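Local coordinates for protein macromomycin (Streptomyces macromomyceticus, PDB 2MCM) that binds non-covalently and carries the cytotoxic, DNA-cleaving chromophore of the antibiotic auromomycin, of which it is the apoprotein, at residues G45-T50 with K67-F72; Y31-C36 with T52-D57; T7-L12 with A105-T110; T19-G24 with K61-L66; F72-G77 with G84-K89. All blocks are in the same frame, centred on the assembly; numbering follows the deposited sequence. Where two conformers were deposited one is given.

Interactions 2, 3 and 4 belong to the immunoglobulin-like beta sandwich of the neocarzinostatin family, interaction 5 is a hairpin of the smaller ribbon part, and interaction 1 joins the two parts. Interactions 1 and 5 share Phe72 and have centres about 7 Å apart. The centres of interactions 2 and 4 lie about 8 Å apart, and Ile62 packs on Tyr31 across the sandwich. The Cys36-Cys46 disulfide and the Gln35 NE2 to His69 O bond tie interaction 2 to interaction 1. Interactions 4 and 5 are the farthest apart, with centres about 22 Å apart. In relatives, the chromophore occupies the cleft between barrel and ribbons, probably the region round interactions 1, 2 and 5.

Interaction 1. Residues G45-T50 with K67-F72; sequences GCDATT and KVHSSF. With MRD ((4R)-2-methylpentane-2,4-diol), chain D.
Phe72 CG sits between its own N and carbonyl carbon (chi1 66°) and Asp47 CG is swung opposite its N (chi1 -170°); the two torsions lay the carboxylate and the ring alongside each other, heading opposite ways, their planes only 7° apart. The contact lies at the junction of barrel and ribbons in the neocarzinostatin fold, where strand 43-47 leads into an Asx turn at Asp47, facing the bend between strands 62-68 and 71-76. Asp47 OD2 lies 3.4 Å from Phe72 CB. OD1 stays within its own segment, gripped from one face of the carboxylate by Thr49 OG1 and by Thr49 N, the latter at 2.9 Å, which fixes the rotation of the group. No direct hydrogen bond joins 45-50 to 67-72; a water does so instead. It donates to Asp47 OD2 at 2.7 Å and is also bonded to Thr50 OG1 and to His69 ND1, which it meets in the ring plane. Thr50 CG2 reaches the same ring edge, 3.5 Å from His69 CE1. A bound methylpentanediol, probably from the crystallisation liquor, bridges the two segments at the other end: its O2 donates to Thr50 O at 2.9 Å and accepts from Lys67 N at 3.0 Å.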
# COMPACT_ATOMS: atom_id res chain seq x y z
N GLY A 45 0.88 4.86 -8.79
CA GLY A 45 -0.61 4.81 -8.85
C GLY A 45 -1.06 3.77 -7.82
O GLY A 45 -0.36 2.74 -7.67
N CYS A 46 -2.18 3.90 -7.13
CA CYS A 46 -2.62 2.94 -6.11
C CYS A 46 -4.13 2.60 -6.32
O CYS A 46 -4.81 3.36 -7.02
CB CYS A 46 -2.50 3.54 -4.71
SG CYS A 46 -0.81 4.15 -4.36
N ASP A 47 -4.57 1.58 -5.67
CA ASP A 47 -6.00 1.12 -5.72
C ASP A 47 -6.73 1.95 -4.67
O ASP A 47 -6.60 1.70 -3.49
CB ASP A 47 -6.07 -0.37 -5.53
CG ASP A 47 -7.49 -0.93 -5.82
OD1 ASP A 47 -8.36 -0.05 -5.91
OD2 ASP A 47 -7.61 -2.13 -5.94
N ALA A 48 -7.58 2.86 -5.15
CA ALA A 48 -8.35 3.68 -4.21
C ALA A 48 -9.50 2.85 -3.64
O ALA A 48 -9.95 3.28 -2.57
CB ALA A 48 -8.88 4.94 -4.94
N THR A 49 -9.88 1.77 -4.25
CA THR A 49 -11.04 0.99 -3.68
C THR A 49 -10.67 0.21 -2.47
O THR A 49 -11.57 -0.09 -1.64
CB THR A 49 -11.68 0.07 -4.79
OG1 THR A 49 -10.79 -1.06 -5.03
CG2 THR A 49 -11.94 0.85 -6.08
N THR A 50 -9.41 -0.15 -2.28
CA THR A 50 -9.05 -0.93 -1.13
C THR A 50 -8.18 -0.19 -0.09
O THR A 50 -7.85 -0.73 0.92
CB THR A 50 -8.31 -2.28 -1.50
OG1 THR A 50 -7.18 -1.84 -2.34
CG2 THR A 50 -9.18 -3.25 -2.35
N LYS A 67 -7.02 -5.69 1.56
CA LYS A 67 -7.35 -6.72 0.55
C LYS A 67 -6.57 -6.42 -0.72
O LYS A 67 -6.70 -5.25 -1.23
CB LYS A 67 -8.88 -6.69 0.33
CG LYS A 67 -9.28 -8.00 -0.40
CD LYS A 67 -10.82 -8.09 -0.56
CE LYS A 67 -11.52 -8.10 0.79
NZ LYS A 67 -13.02 -8.42 0.60
N VAL A 68 -5.82 -7.34 -1.27
CA VAL A 68 -5.03 -7.06 -2.49
C VAL A 68 -5.59 -7.79 -3.69
O VAL A 68 -6.30 -8.82 -3.56
CB VAL A 68 -3.52 -7.44 -2.33
CG1 VAL A 68 -2.91 -6.52 -1.26
CG2 VAL A 68 -3.35 -8.92 -2.04
N HIS A 69 -5.31 -7.28 -4.85
CA HIS A 69 -5.82 -7.84 -6.11
C HIS A 69 -4.70 -7.91 -7.15
O HIS A 69 -3.77 -7.11 -7.17
CB HIS A 69 -6.98 -6.97 -6.67
CG HIS A 69 -8.16 -6.89 -5.71
ND1 HIS A 69 -8.37 -6.00 -4.75
CD2 HIS A 69 -9.19 -7.79 -5.63
CE1 HIS A 69 -9.51 -6.29 -4.09
NE2 HIS A 69 -10.02 -7.39 -4.63
N SER A 70 -4.80 -8.97 -7.95
CA SER A 70 -3.68 -9.17 -8.93
C SER A 70 -3.69 -8.17 -10.03
O SER A 70 -2.62 -8.00 -10.67
CB SER A 70 -3.61 -10.62 -9.44
OG SER A 70 -4.87 -10.91 -10.02
N SER A 71 -4.81 -7.53 -10.29
CA SER A 71 -4.90 -6.43 -11.27
C SER A 71 -5.79 -5.40 -10.58
O SER A 71 -6.76 -5.80 -9.85
CB SER A 71 -5.47 -6.80 -12.62
OG SER A 71 -4.61 -7.70 -13.32
N PHE A 72 -5.55 -4.14 -10.80
CA PHE A 72 -6.42 -3.09 -10.17
C PHE A 72 -6.41 -1.87 -11.06
O PHE A 72 -5.56 -1.74 -11.94
CB PHE A 72 -5.87 -2.81 -8.79
CG PHE A 72 -4.52 -2.18 -8.65
CD1 PHE A 72 -4.40 -0.77 -8.70
CD2 PHE A 72 -3.36 -2.94 -8.45
CE1 PHE A 72 -3.17 -0.15 -8.50
CE2 PHE A 72 -2.11 -2.31 -8.29
CZ PHE A 72 -2.03 -0.94 -8.36
C1 MRD D . -9.64 -4.23 3.67
C2 MRD D . -9.53 -2.91 3.07
O2 MRD D . -8.74 -3.32 1.98
CM MRD D . -8.92 -1.88 4.05
C3 MRD D . -10.81 -2.32 2.65
C4 MRD D . -11.77 -3.19 1.87
O4 MRD D . -11.22 -3.50 0.56
C5 MRD D . -13.02 -2.34 1.61
O HOH W 1 -6.43 -3.88 -4.33

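Interaction 2. Residues Y31-C36 with T52-D57; sequences YHVGQC and TDVTAD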
# COMPACT_ATOMS: atom_id res chain seq x y z
N TYR A 31 -1.71 7.64 8.38
CA TYR A 31 -1.02 7.01 7.28
C TYR A 31 -2.01 6.38 6.31
O TYR A 31 -3.04 5.77 6.79
CB TYR A 31 -0.05 5.93 7.82
CG TYR A 31 1.08 6.56 8.62
CD1 TYR A 31 0.94 6.88 9.95
CD2 TYR A 31 2.26 6.91 7.93
CE1 TYR A 31 1.95 7.50 10.73
CE2 TYR A 31 3.30 7.46 8.68
CZ TYR A 31 3.12 7.78 9.99
OH TYR A 31 4.12 8.40 10.76
N HIS A 32 -1.86 6.52 5.05
CA HIS A 32 -2.67 5.95 3.99
C HIS A 32 -2.08 4.60 3.64
O HIS A 32 -0.92 4.51 3.20
CB HIS A 32 -2.66 6.84 2.71
CG HIS A 32 -2.93 8.27 3.07
ND1 HIS A 32 -4.11 8.68 3.65
CD2 HIS A 32 -2.15 9.37 2.97
CE1 HIS A 32 -4.03 10.01 3.91
NE2 HIS A 32 -2.86 10.46 3.45
N VAL A 33 -2.81 3.52 3.86
CA VAL A 33 -2.39 2.12 3.59
C VAL A 33 -2.87 1.69 2.27
O VAL A 33 -4.12 1.94 1.92
CB VAL A 33 -2.98 1.24 4.72
CG1 VAL A 33 -2.55 -0.22 4.47
CG2 VAL A 33 -2.53 1.68 6.10
N GLY A 34 -2.10 1.15 1.34
CA GLY A 34 -2.67 0.79 0.03
C GLY A 34 -1.75 -0.09 -0.79
O GLY A 34 -0.59 -0.34 -0.41
N GLN A 35 -2.28 -0.57 -1.89
CA GLN A 35 -1.54 -1.40 -2.87
C GLN A 35 -1.26 -0.47 -4.03
O GLN A 35 -2.11 0.23 -4.59
CB GLN A 35 -2.43 -2.59 -3.33
CG GLN A 35 -1.78 -3.42 -4.41
CD GLN A 35 -2.62 -4.57 -4.95
OE1 GLN A 35 -3.78 -4.71 -4.48
NE2 GLN A 35 -2.07 -5.31 -5.88
N CYS A 36 0.03 -0.39 -4.42
CA CYS A 36 0.46 0.56 -5.46
C CYS A 36 1.50 -0.03 -6.42
O CYS A 36 2.01 -1.12 -6.14
CB CYS A 36 1.14 1.76 -4.75
SG CYS A 36 0.16 2.60 -3.45
N THR A 52 -7.02 2.44 2.82
CA THR A 52 -7.67 2.84 4.05
C THR A 52 -6.79 3.78 4.84
O THR A 52 -5.54 3.72 4.57
CB THR A 52 -8.05 1.57 4.87
OG1 THR A 52 -8.93 2.14 5.92
CG2 THR A 52 -6.85 0.85 5.48
N ASP A 53 -7.26 4.52 5.77
CA ASP A 53 -6.44 5.44 6.60
C ASP A 53 -6.38 4.93 7.99
O ASP A 53 -7.48 4.60 8.58
CB ASP A 53 -7.01 6.88 6.63
CG ASP A 53 -6.70 7.65 5.39
OD1 ASP A 53 -5.99 7.22 4.50
OD2 ASP A 53 -7.22 8.80 5.29
N VAL A 54 -5.23 4.89 8.67
CA VAL A 54 -5.10 4.49 10.03
C VAL A 54 -4.20 5.49 10.78
O VAL A 54 -3.22 5.91 10.10
CB VAL A 54 -4.54 3.05 10.18
CG1 VAL A 54 -4.53 2.57 11.61
CG2 VAL A 54 -5.38 2.10 9.31
N THR A 55 -4.52 5.89 11.93
CA THR A 55 -3.66 6.80 12.75
C THR A 55 -2.76 5.97 13.57
O THR A 55 -3.07 4.99 14.30
CB THR A 55 -4.64 7.66 13.65
OG1 THR A 55 -5.51 8.35 12.78
CG2 THR A 55 -3.81 8.64 14.52
N ALA A 56 -1.44 6.27 13.56
CA ALA A 56 -0.48 5.50 14.37
C ALA A 56 -0.78 5.77 15.86
O ALA A 56 -1.13 6.91 16.24
CB ALA A 56 0.93 5.97 14.05
N ASP A 57 -0.55 4.75 16.63
CA ASP A 57 -0.84 4.82 18.09
C ASP A 57 0.33 5.39 18.87
O ASP A 57 1.35 5.78 18.28
CB ASP A 57 -1.29 3.41 18.52
CG ASP A 57 -0.21 2.41 18.54
OD1 ASP A 57 1.04 2.63 18.50
OD2 ASP A 57 -0.64 1.18 18.59
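Thr52 starts the antiparallel pairing with Val33: its O accepts from Val33 N at 2.8 Å and its N donates to Val33 O at 3.1 Å. On the same face Thr52 CG2 lies 4.0 Å from Val33 CB. Asp53, the next residue, is the non-hydrogen-bonded partner of His32 in the backbone, but the side chains join on the other face. The two run alongside each other in the same direction, with ring and carboxylate planes 50° apart. His32 ND1 donates to Asp53 OD1 at 2.5 Å, an unusually short and therefore uncertain length; OD1 lies in the ring plane, while the nitrogen comes from above the carboxylate plane. NE2 of the ring is bonded to Asp100 OD1. Val54 returns to hydrogen-bonded pairing: its O takes Tyr31 N at 2.9 Å, and its CG2 lies 4.3 Å from Val33 CG2. Ala56, past the strand end, sets its CB 3.8 Å from Tyr31 CE1, while the Tyr31 hydroxyl is bonded to Glu103. Strand 52-55 thus flanks strand 30-40 in the larger sheet of the immunoglobulin-like sandwich; strand 30-40 also bonds to strand 93-98, and Ile62, from strand 62-68 of the facing sheet, packs on Tyr31 and Val54.

Interaction 3. Residues T7-L12 with A105-T110; sequences TPATGL and AAQAIT
Backbone hydrogen bonds dock the loop 8-12, which follows the first strand, onto Thr110, near the end of the last strand, so that the chain's N-terminal loop meets its C-terminal part. Thr110 N donates to Ala9 O at 3.0 Å, and Leu12 N donates to Thr110 O at 3.0 Å in a nearly straight bond (N-H...O 173°). Between them Thr110 OG1 accepts a weak bond from Gly11 N. Thr110 chi1 of 67° sets this hydroxyl between the residue's own N and carbonyl carbon, alongside the Thr10 side chain, with OG1 3.3 Å from Thr10 CA. The loop is shaped by a cis peptide before Pro8 and by positive phi at Gly11. Deeper in, Leu12 crosses Ile109 at about a right angle, its CD1 3.9 Å from Ile109 CB, and Val18 and Val6 extend this buried patch. Gln107 stretches out fully, laying NE2 3.4 Å from Ala9 CB while OE1 accepts from Val6 N of the first strand. Strand 3-7 belongs to the three-stranded sheet and strand 104-109 to the larger one. The contact thus joins the two layers of the immunoglobulin-like sandwich of the neocarzinostatin family at one end.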
# COMPACT_ATOMS: atom_id res chain seq x y z
N THR A 7 2.26 -9.56 5.61
CA THR A 7 2.20 -11.03 5.73
C THR A 7 0.85 -11.59 5.32
O THR A 7 -0.14 -11.07 5.84
CB THR A 7 2.32 -11.36 7.30
OG1 THR A 7 3.55 -10.77 7.77
CG2 THR A 7 2.28 -12.87 7.50
N PRO A 8 0.80 -12.52 4.41
CA PRO A 8 1.93 -13.07 3.67
C PRO A 8 2.28 -12.04 2.57
O PRO A 8 1.49 -11.09 2.33
CB PRO A 8 1.39 -14.34 2.98
CG PRO A 8 -0.09 -14.28 3.08
CD PRO A 8 -0.51 -13.12 4.00
N ALA A 9 3.43 -12.21 1.92
CA ALA A 9 3.78 -11.24 0.84
C ALA A 9 4.04 -11.91 -0.49
O ALA A 9 4.22 -11.19 -1.49
CB ALA A 9 5.07 -10.49 1.26
N THR A 10 4.06 -13.22 -0.64
CA THR A 10 4.34 -13.92 -1.91
C THR A 10 3.31 -15.05 -2.17
O THR A 10 2.76 -15.50 -1.17
CB THR A 10 5.78 -14.63 -1.85
OG1 THR A 10 5.75 -15.48 -0.66
CG2 THR A 10 6.90 -13.59 -1.73
N GLY A 11 3.19 -15.39 -3.43
CA GLY A 11 2.24 -16.44 -3.86
C GLY A 11 0.81 -16.01 -3.50
O GLY A 11 -0.01 -16.90 -3.14
N LEU A 12 0.53 -14.72 -3.52
CA LEU A 12 -0.83 -14.29 -3.10
C LEU A 12 -1.82 -14.59 -4.20
O LEU A 12 -1.60 -14.73 -5.38
CB LEU A 12 -0.70 -12.71 -2.94
CG LEU A 12 0.25 -12.29 -1.84
CD1 LEU A 12 0.29 -10.77 -1.76
CD2 LEU A 12 -0.11 -12.83 -0.43
N ALA A 105 6.69 3.38 4.43
CA ALA A 105 7.53 2.28 3.89
C ALA A 105 6.62 1.36 3.08
O ALA A 105 5.36 1.45 3.24
CB ALA A 105 8.05 1.51 5.11
N ALA A 106 7.17 0.50 2.28
CA ALA A 106 6.40 -0.41 1.45
C ALA A 106 7.20 -1.69 1.26
O ALA A 106 8.44 -1.76 1.42
CB ALA A 106 6.01 0.19 0.10
N GLN A 107 6.49 -2.78 0.96
CA GLN A 107 7.12 -4.07 0.69
C GLN A 107 6.65 -4.64 -0.62
O GLN A 107 5.36 -4.67 -0.84
CB GLN A 107 6.87 -5.04 1.83
CG GLN A 107 7.41 -6.45 1.54
CD GLN A 107 7.31 -7.33 2.75
OE1 GLN A 107 7.06 -7.00 3.90
NE2 GLN A 107 7.63 -8.61 2.55
N ALA A 108 7.43 -5.04 -1.57
CA ALA A 108 7.02 -5.62 -2.87
C ALA A 108 6.30 -6.98 -2.54
O ALA A 108 6.67 -7.67 -1.60
CB ALA A 108 8.34 -5.88 -3.62
N ILE A 109 5.22 -7.17 -3.34
CA ILE A 109 4.47 -8.45 -3.09
C ILE A 109 4.40 -9.14 -4.44
O ILE A 109 4.56 -8.55 -5.52
CB ILE A 109 3.05 -8.09 -2.52
CG1 ILE A 109 2.36 -7.21 -3.57
CG2 ILE A 109 3.13 -7.53 -1.10
CD1 ILE A 109 0.83 -6.94 -3.15
N THR A 110 4.10 -10.47 -4.39
CA THR A 110 3.98 -11.20 -5.64
C THR A 110 2.72 -12.11 -5.55
O THR A 110 2.39 -12.55 -4.47
CB THR A 110 5.21 -12.12 -5.94
OG1 THR A 110 5.23 -13.18 -4.98
CG2 THR A 110 6.56 -11.35 -5.87

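Interaction 4. Residues T19-G24 with K61-L66; sequences TVSATG and KITAQL
Methyl meets methyl where Thr19 and Thr63 cross on one face of the sheet, CG2 to CG2 at 3.6 Å. Both threonines have chi1 near -60°, which turns each methyl away from its own N and leaves each hydroxyl beside it; Thr63 CG2 also lies 4.0 Å from Ser21 OG. On the opposite face Val20, Ala22, Ile62 and Ala64 form an apolar layer, and Val20 CG2 also reaches Leu66 CB at 4.2 Å. At the strand ends Thr23 CG2 lies against the aliphatic part of Lys61, 4.1 Å from its CG, before the lysine chain bends away. The backbones pair in antiparallel fashion, with Val20 N donating to Ala64 O at 2.7 Å and Ala22 N to Ile62 O at 2.8 Å; both bonds are returned, that from Ile62 N to Ala22 O being longer at 3.2 Å. A water also donates to Ala22 O and is bonded to Thr63 OG1. Strand 16-23 is the middle of its three-stranded sheet. The chemistry is two-sided: Ala22 and Ile62 meet Leu97 and Leu66 meets Ala95 in apolar packing inside the barrel, while hydroxyls and the water keep the polar groups outside.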
# COMPACT_ATOMS: atom_id res chain seq x y z
N THR A 19 -1.84 -8.72 6.09
CA THR A 19 -1.77 -7.84 7.25
C THR A 19 -0.52 -6.91 7.05
O THR A 19 0.53 -7.53 6.77
CB THR A 19 -1.58 -8.68 8.56
OG1 THR A 19 -2.79 -9.52 8.67
CG2 THR A 19 -1.34 -7.80 9.81
N VAL A 20 -0.74 -5.67 7.18
CA VAL A 20 0.41 -4.69 7.06
C VAL A 20 0.76 -4.30 8.48
O VAL A 20 -0.11 -3.73 9.17
CB VAL A 20 -0.02 -3.50 6.24
CG1 VAL A 20 1.14 -2.46 6.14
CG2 VAL A 20 -0.49 -3.86 4.85
N SER A 21 1.94 -4.54 8.97
CA SER A 21 2.41 -4.19 10.31
C SER A 21 3.58 -3.18 10.17
O SER A 21 4.56 -3.53 9.49
CB SER A 21 2.98 -5.31 11.15
OG SER A 21 2.02 -6.36 11.19
N ALA A 22 3.32 -2.06 10.80
CA ALA A 22 4.40 -1.01 10.69
C ALA A 22 4.78 -0.57 12.06
O ALA A 22 4.02 -0.59 13.04
CB ALA A 22 3.85 0.12 9.84
N THR A 23 6.06 -0.15 12.17
CA THR A 23 6.60 0.34 13.43
C THR A 23 7.50 1.58 13.15
O THR A 23 7.78 1.83 12.00
CB THR A 23 7.52 -0.75 14.15
OG1 THR A 23 8.52 -1.07 13.16
CG2 THR A 23 6.66 -1.96 14.59
N GLY A 24 7.76 2.28 14.25
CA GLY A 24 8.68 3.46 14.09
C GLY A 24 7.95 4.62 13.49
O GLY A 24 8.63 5.52 12.90
N LYS A 61 2.96 2.45 16.13
CA LYS A 61 2.60 1.30 15.33
C LYS A 61 1.22 1.43 14.67
O LYS A 61 0.31 2.15 15.08
CB LYS A 61 2.42 0.08 16.30
CG LYS A 61 3.74 -0.32 16.89
CD LYS A 61 3.70 -1.65 17.65
CE LYS A 61 3.30 -1.34 19.09
NZ LYS A 61 1.82 -1.64 19.28
N ILE A 62 1.13 0.65 13.62
CA ILE A 62 -0.12 0.44 12.90
C ILE A 62 -0.14 -1.05 12.50
O ILE A 62 0.88 -1.60 12.03
CB ILE A 62 -0.26 1.28 11.59
CG1 ILE A 62 -0.64 2.73 11.97
CG2 ILE A 62 -1.30 0.58 10.64
CD1 ILE A 62 -0.71 3.64 10.73
N THR A 63 -1.32 -1.66 12.70
CA THR A 63 -1.47 -3.07 12.20
C THR A 63 -2.81 -2.99 11.43
O THR A 63 -3.79 -2.63 12.13
CB THR A 63 -1.55 -4.18 13.28
OG1 THR A 63 -0.30 -4.16 13.98
CG2 THR A 63 -1.69 -5.57 12.57
N ALA A 64 -2.78 -3.24 10.15
CA ALA A 64 -4.00 -3.15 9.36
C ALA A 64 -4.14 -4.27 8.35
O ALA A 64 -3.17 -4.79 7.80
CB ALA A 64 -3.95 -1.82 8.54
N GLN A 65 -5.40 -4.58 8.07
CA GLN A 65 -5.74 -5.58 7.05
C GLN A 65 -5.92 -4.84 5.75
O GLN A 65 -6.61 -3.77 5.74
CB GLN A 65 -7.03 -6.37 7.42
CG GLN A 65 -6.76 -7.26 8.63
CD GLN A 65 -7.90 -8.28 8.78
OE1 GLN A 65 -8.92 -8.33 8.08
NE2 GLN A 65 -7.66 -9.10 9.79
N LEU A 66 -5.47 -5.38 4.66
CA LEU A 66 -5.59 -4.83 3.34
C LEU A 66 -5.97 -5.92 2.34
O LEU A 66 -5.26 -6.94 2.34
CB LEU A 66 -4.21 -4.14 2.94
CG LEU A 66 -4.17 -3.60 1.54
CD1 LEU A 66 -5.05 -2.40 1.32
CD2 LEU A 66 -2.71 -3.23 1.15
O HOH W 2 2.70 -3.24 14.11

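Interaction 5. Residues F72-G77 with G84-K89; sequences FQAVVG and GTVNCK
A beta hairpin of strands 71-76 and 81-87, one of the ribbons beside the barrel, brings Phe72, Gln73 and Ala74 against Gly84, Thr85 and Val86. Phe72 and Val86 form a hydrogen-bonded antiparallel pair, with Val86 N to Phe72 O at 2.9 Å and the reciprocal bond alike; Ala74 N donates to Gly84 O at 2.8 Å. Gly84 has phi 146°, a backbone shape suited to a residue without a side chain. Val86 CB stands over one face of the Phe72 ring in a CH-pi contact, 4.0 Å from its centroid, and Val86 CG2 lies 3.7 Å from Ala74 CB. At the ring edge Cys88 SG comes to 3.6 Å from Phe72 CE2, a sulfur-aromatic contact. On the other face of the hairpin the Gln73 chain bends at chi2 (-49°), folding its amide across Thr85. NE2 donates to Thr85 OG1 at 2.8 Å, almost straight and in the amide plane. At the strand end, Asn87 OD1 accepts from Lys89 N in an Asx turn. Cys88 is disulfide-bonded to Cys93 at strand 93-98, Val86 leans on Ala37 and Val39 of strand 30-40, and strand 43-47 pairs with strand 71-76 through Cys46 and Val75.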
# COMPACT_ATOMS: atom_id res chain seq x y z
N PHE A 72 -5.55 -4.14 -10.80
CA PHE A 72 -6.42 -3.09 -10.17
C PHE A 72 -6.41 -1.87 -11.06
O PHE A 72 -5.56 -1.74 -11.94
CB PHE A 72 -5.87 -2.81 -8.79
CG PHE A 72 -4.52 -2.18 -8.65
CD1 PHE A 72 -4.40 -0.77 -8.70
CD2 PHE A 72 -3.36 -2.94 -8.45
CE1 PHE A 72 -3.17 -0.15 -8.50
CE2 PHE A 72 -2.11 -2.31 -8.29
CZ PHE A 72 -2.03 -0.94 -8.36
N GLN A 73 -7.37 -0.97 -10.85
CA GLN A 73 -7.45 0.30 -11.56
C GLN A 73 -6.69 1.28 -10.64
O GLN A 73 -7.02 1.47 -9.46
CB GLN A 73 -8.89 0.84 -11.69
CG GLN A 73 -9.75 -0.02 -12.63
CD GLN A 73 -9.02 -0.27 -13.92
OE1 GLN A 73 -8.58 0.77 -14.56
NE2 GLN A 73 -8.78 -1.51 -14.35
N ALA A 74 -5.63 1.82 -11.22
CA ALA A 74 -4.80 2.74 -10.41
C ALA A 74 -5.29 4.18 -10.55
O ALA A 74 -5.76 4.53 -11.65
CB ALA A 74 -3.36 2.63 -10.92
N VAL A 75 -5.18 4.90 -9.43
CA VAL A 75 -5.49 6.35 -9.45
C VAL A 75 -4.12 7.06 -9.12
O VAL A 75 -3.33 6.39 -8.40
CB VAL A 75 -6.62 6.79 -8.55
CG1 VAL A 75 -7.88 5.95 -8.84
CG2 VAL A 75 -6.27 6.59 -7.08
N VAL A 76 -3.93 8.22 -9.72
CA VAL A 76 -2.66 8.97 -9.46
C VAL A 76 -2.93 10.37 -8.95
O VAL A 76 -3.98 10.98 -9.21
CB VAL A 76 -1.87 9.02 -10.81
CG1 VAL A 76 -1.35 7.66 -11.23
CG2 VAL A 76 -2.65 9.69 -11.93
N GLY A 77 -1.98 10.94 -8.21
CA GLY A 77 -2.11 12.32 -7.72
C GLY A 77 -2.96 12.36 -6.47
O GLY A 77 -3.43 11.35 -5.99
N GLY A 84 -5.60 3.87 -15.15
CA GLY A 84 -5.78 2.68 -16.04
C GLY A 84 -5.42 1.44 -15.25
O GLY A 84 -5.23 1.45 -14.01
N THR A 85 -5.42 0.30 -15.95
CA THR A 85 -5.22 -0.96 -15.30
C THR A 85 -3.77 -1.27 -15.02
O THR A 85 -2.94 -1.02 -15.94
CB THR A 85 -5.76 -2.13 -16.26
OG1 THR A 85 -7.13 -1.74 -16.55
CG2 THR A 85 -5.64 -3.50 -15.60
N VAL A 86 -3.49 -1.84 -13.90
CA VAL A 86 -2.18 -2.31 -13.48
C VAL A 86 -2.30 -3.83 -13.26
O VAL A 86 -3.15 -4.26 -12.48
CB VAL A 86 -1.71 -1.63 -12.18
CG1 VAL A 86 -0.38 -2.24 -11.73
CG2 VAL A 86 -1.45 -0.13 -12.36
N ASN A 87 -1.44 -4.63 -13.87
CA ASN A 87 -1.47 -6.09 -13.69
C ASN A 87 -0.23 -6.44 -12.88
O ASN A 87 0.91 -6.23 -13.43
CB ASN A 87 -1.50 -6.74 -15.06
CG ASN A 87 -1.46 -8.24 -14.95
OD1 ASN A 87 -1.08 -8.90 -13.98
ND2 ASN A 87 -1.86 -8.74 -16.14
N CYS A 88 -0.36 -6.88 -11.67
CA CYS A 88 0.74 -7.18 -10.76
C CYS A 88 1.44 -8.49 -11.07
O CYS A 88 2.38 -8.77 -10.30
CB CYS A 88 0.31 -7.08 -9.30
SG CYS A 88 -0.39 -5.44 -8.83
N LYS A 89 1.04 -9.18 -12.10
CA LYS A 89 1.74 -10.40 -12.48
C LYS A 89 2.70 -9.96 -13.58
O LYS A 89 3.53 -10.82 -13.98
CB LYS A 89 0.78 -11.50 -12.95
CG LYS A 89 0.12 -12.15 -11.72
CD LYS A 89 -0.88 -13.23 -12.00
CE LYS A 89 -0.33 -14.60 -12.27
NZ LYS A 89 0.94 -14.89 -11.54